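Side-chain contact in luciferase-like enzymeAMP-CoA-ligase (Zophobas atratus, PDB 4W8O), which probably activates carboxylic acids with ATP and joins them to coenzyme A, as a luciferase-like AMP-CoA ligase of the adenylate-forming family: residues I85-I88 / A89-L93. Sequence-based numbering, arbitrary orientation.
Sequences IPLI and ASSYL
Pro86 O is gripped twice by Ser90, one turn further along the helix: the backbone N donates at 2.9 Å from above the carbonyl plane, while OG gives Pro86 O a second bond of 2.8 Å, tilted only 20° from that plane. The serine hydroxyl can reach back because OG lies opposite its own carbonyl carbon (chi1 -67°), beside the backbone N. Serine is accommodated within a buried helix in this way, its hydroxyl bonded to the carbonyl four residues back. Ala89 N to Ile85 O and Ser91 N to Leu87 O continue the i to i+4 ladder.

Ile88 and Tyr92, a turn apart on one side of the helix, run alongside each other and carry the apolar part. The methyl CG2 of Ile88 rests on the phenol end of the ring, 3.4 Å from Tyr92 CZ, and Ile88 O, which also accepts from Tyr92 N at 3.0 Å, sits above the same ring face, nearer its edge than its centre. Tyr92 OH is hydrogen-bonded to Ser55, and Phe25 meets the ring edge-to-face. Replacing Tyr92 by an alanine is likely to leave Ser55 without its hydroxyl partner, Phe25 without the ring it meets, and a gap beside Ile88 CG2.

The helix is the crossover of a beta-alpha-beta unit: Leu87 and Ser90 lie against strands 72-76 and 96-99, and Ile85, Ile88 and Ala89 pack on helix 48-64, which Ser90 also touches.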
ATOM      1  N   ILE A  85     -12.434   7.160  -3.985  1.00 30.20           N
ATOM      2  CA  ILE A  85     -13.882   7.053  -3.704  1.00 30.04           C
ATOM      3  C   ILE A  85     -14.540   5.861  -4.411  1.00 29.12           C
ATOM      4  O   ILE A  85     -15.247   5.082  -3.768  1.00 28.65           O
ATOM      5  CB  ILE A  85     -14.647   8.361  -4.045  1.00 30.72           C
ATOM      6  CG1 ILE A  85     -14.089   9.549  -3.249  1.00 31.54           C
ATOM      7  CG2 ILE A  85     -16.139   8.205  -3.784  1.00 30.94           C
ATOM      8  CD1 ILE A  85     -14.035   9.344  -1.745  1.00 31.91           C
ATOM      9  N   PRO A  86     -14.310   5.711  -5.734  1.00 29.02           N
ATOM     10  CA  PRO A  86     -14.897   4.568  -6.434  1.00 28.12           C
ATOM     11  C   PRO A  86     -14.227   3.219  -6.118  1.00 27.46           C
ATOM     12  O   PRO A  86     -14.833   2.167  -6.333  1.00 26.28           O
ATOM     13  CB  PRO A  86     -14.753   4.938  -7.918  1.00 28.81           C
ATOM     14  CG  PRO A  86     -13.682   5.968  -7.980  1.00 29.59           C
ATOM     15  CD  PRO A  86     -13.562   6.609  -6.635  1.00 29.14           C
ATOM     16  N   LEU A  87     -12.995   3.255  -5.616  1.00 27.14           N
ATOM     17  CA  LEU A  87     -12.328   2.058  -5.110  1.00 26.89           C
ATOM     18  C   LEU A  87     -13.022   1.558  -3.841  1.00 26.73           C
ATOM     19  O   LEU A  87     -13.337   0.363  -3.715  1.00 26.68           O
ATOM     20  CB  LEU A  87     -10.848   2.356  -4.842  1.00 27.00           C
ATOM     21  CG  LEU A  87     -10.000   1.156  -4.420  1.00 27.30           C
ATOM     22  CD1 LEU A  87      -8.612   1.237  -5.041  1.00 27.68           C
ATOM     23  CD2 LEU A  87      -9.887   1.033  -2.911  1.00 27.81           C
ATOM     24  N   ILE A  88     -13.256   2.484  -2.911  1.00 27.20           N
ATOM     25  CA  ILE A  88     -13.984   2.205  -1.669  1.00 27.54           C
ATOM     26  C   ILE A  88     -15.378   1.691  -1.994  1.00 27.51           C
ATOM     27  O   ILE A  88     -15.837   0.707  -1.414  1.00 26.84           O
ATOM     28  CB  ILE A  88     -14.099   3.484  -0.800  1.00 28.33           C
ATOM     29  CG1 ILE A  88     -12.728   3.874  -0.235  1.00 28.15           C
ATOM     30  CG2 ILE A  88     -15.095   3.298   0.336  1.00 28.74           C
ATOM     31  CD1 ILE A  88     -12.617   5.338   0.136  1.00 28.98           C
ATOM     32  N   ALA A  89     -16.044   2.377  -2.928  1.00 27.84           N
ATOM     33  CA  ALA A  89     -17.386   2.014  -3.373  1.00 27.91           C
ATOM     34  C   ALA A  89     -17.421   0.595  -3.946  1.00 27.63           C
ATOM     35  O   ALA A  89     -18.289  -0.217  -3.590  1.00 27.92           O
ATOM     36  CB  ALA A  89     -17.869   3.021  -4.413  1.00 28.59           C
ATOM     37  N   SER A  90     -16.466   0.298  -4.824  1.00 26.83           N
ATOM     38  CA  SER A  90     -16.349  -1.028  -5.430  1.00 26.50           C
ATOM     39  C   SER A  90     -16.115  -2.104  -4.370  1.00 26.83           C
ATOM     40  O   SER A  90     -16.681  -3.201  -4.443  1.00 27.33           O
ATOM     41  CB  SER A  90     -15.209  -1.041  -6.451  1.00 25.89           C
ATOM     42  OG  SER A  90     -15.518  -0.225  -7.565  1.00 26.24           O
ATOM     43  N   SER A  91     -15.283  -1.782  -3.381  1.00 26.63           N
ATOM     44  CA  SER A  91     -15.041  -2.680  -2.260  1.00 27.07           C
ATOM     45  C   SER A  91     -16.299  -2.953  -1.435  1.00 27.08           C
ATOM     46  O   SER A  91     -16.459  -4.055  -0.932  1.00 27.34           O
ATOM     47  CB  SER A  91     -13.925  -2.138  -1.369  1.00 27.40           C
ATOM     48  OG  SER A  91     -12.695  -2.162  -2.072  1.00 28.64           O
ATOM     49  N   TYR A  92     -17.187  -1.967  -1.302  1.00 27.77           N
ATOM     50  CA  TYR A  92     -18.479  -2.180  -0.617  1.00 28.44           C
ATOM     51  C   TYR A  92     -19.274  -3.305  -1.274  1.00 28.29           C
ATOM     52  O   TYR A  92     -19.991  -4.042  -0.600  1.00 28.69           O
ATOM     53  CB  TYR A  92     -19.367  -0.927  -0.620  1.00 29.09           C
ATOM     54  CG  TYR A  92     -18.888   0.272   0.175  1.00 30.07           C
ATOM     55  CD1 TYR A  92     -17.952   0.148   1.204  1.00 30.49           C
ATOM     56  CD2 TYR A  92     -19.430   1.537  -0.067  1.00 30.84           C
ATOM     57  CE1 TYR A  92     -17.542   1.252   1.936  1.00 31.30           C
ATOM     58  CE2 TYR A  92     -19.028   2.648   0.660  1.00 31.55           C
ATOM     59  CZ  TYR A  92     -18.082   2.505   1.657  1.00 31.77           C
ATOM     60  OH  TYR A  92     -17.673   3.597   2.387  1.00 31.92           O
ATOM     61  N   LEU A  93     -19.147  -3.424  -2.591  1.00 27.52           N
ATOM     62  CA  LEU A  93     -19.849  -4.458  -3.353  1.00 27.57           C
ATOM     63  C   LEU A  93     -19.086  -5.775  -3.429  1.00 27.52           C
ATOM     64  O   LEU A  93     -19.559  -6.734  -4.045  1.00 28.55           O
ATOM     65  CB  LEU A  93     -20.143  -3.949  -4.761  1.00 27.70           C
ATOM     66  CG  LEU A  93     -20.927  -2.640  -4.808  1.00 28.18           C
ATOM     67  CD1 LEU A  93     -21.154  -2.227  -6.249  1.00 28.44           C
ATOM     68  CD2 LEU A  93     -22.257  -2.769  -4.068  1.00 29.46           C
TER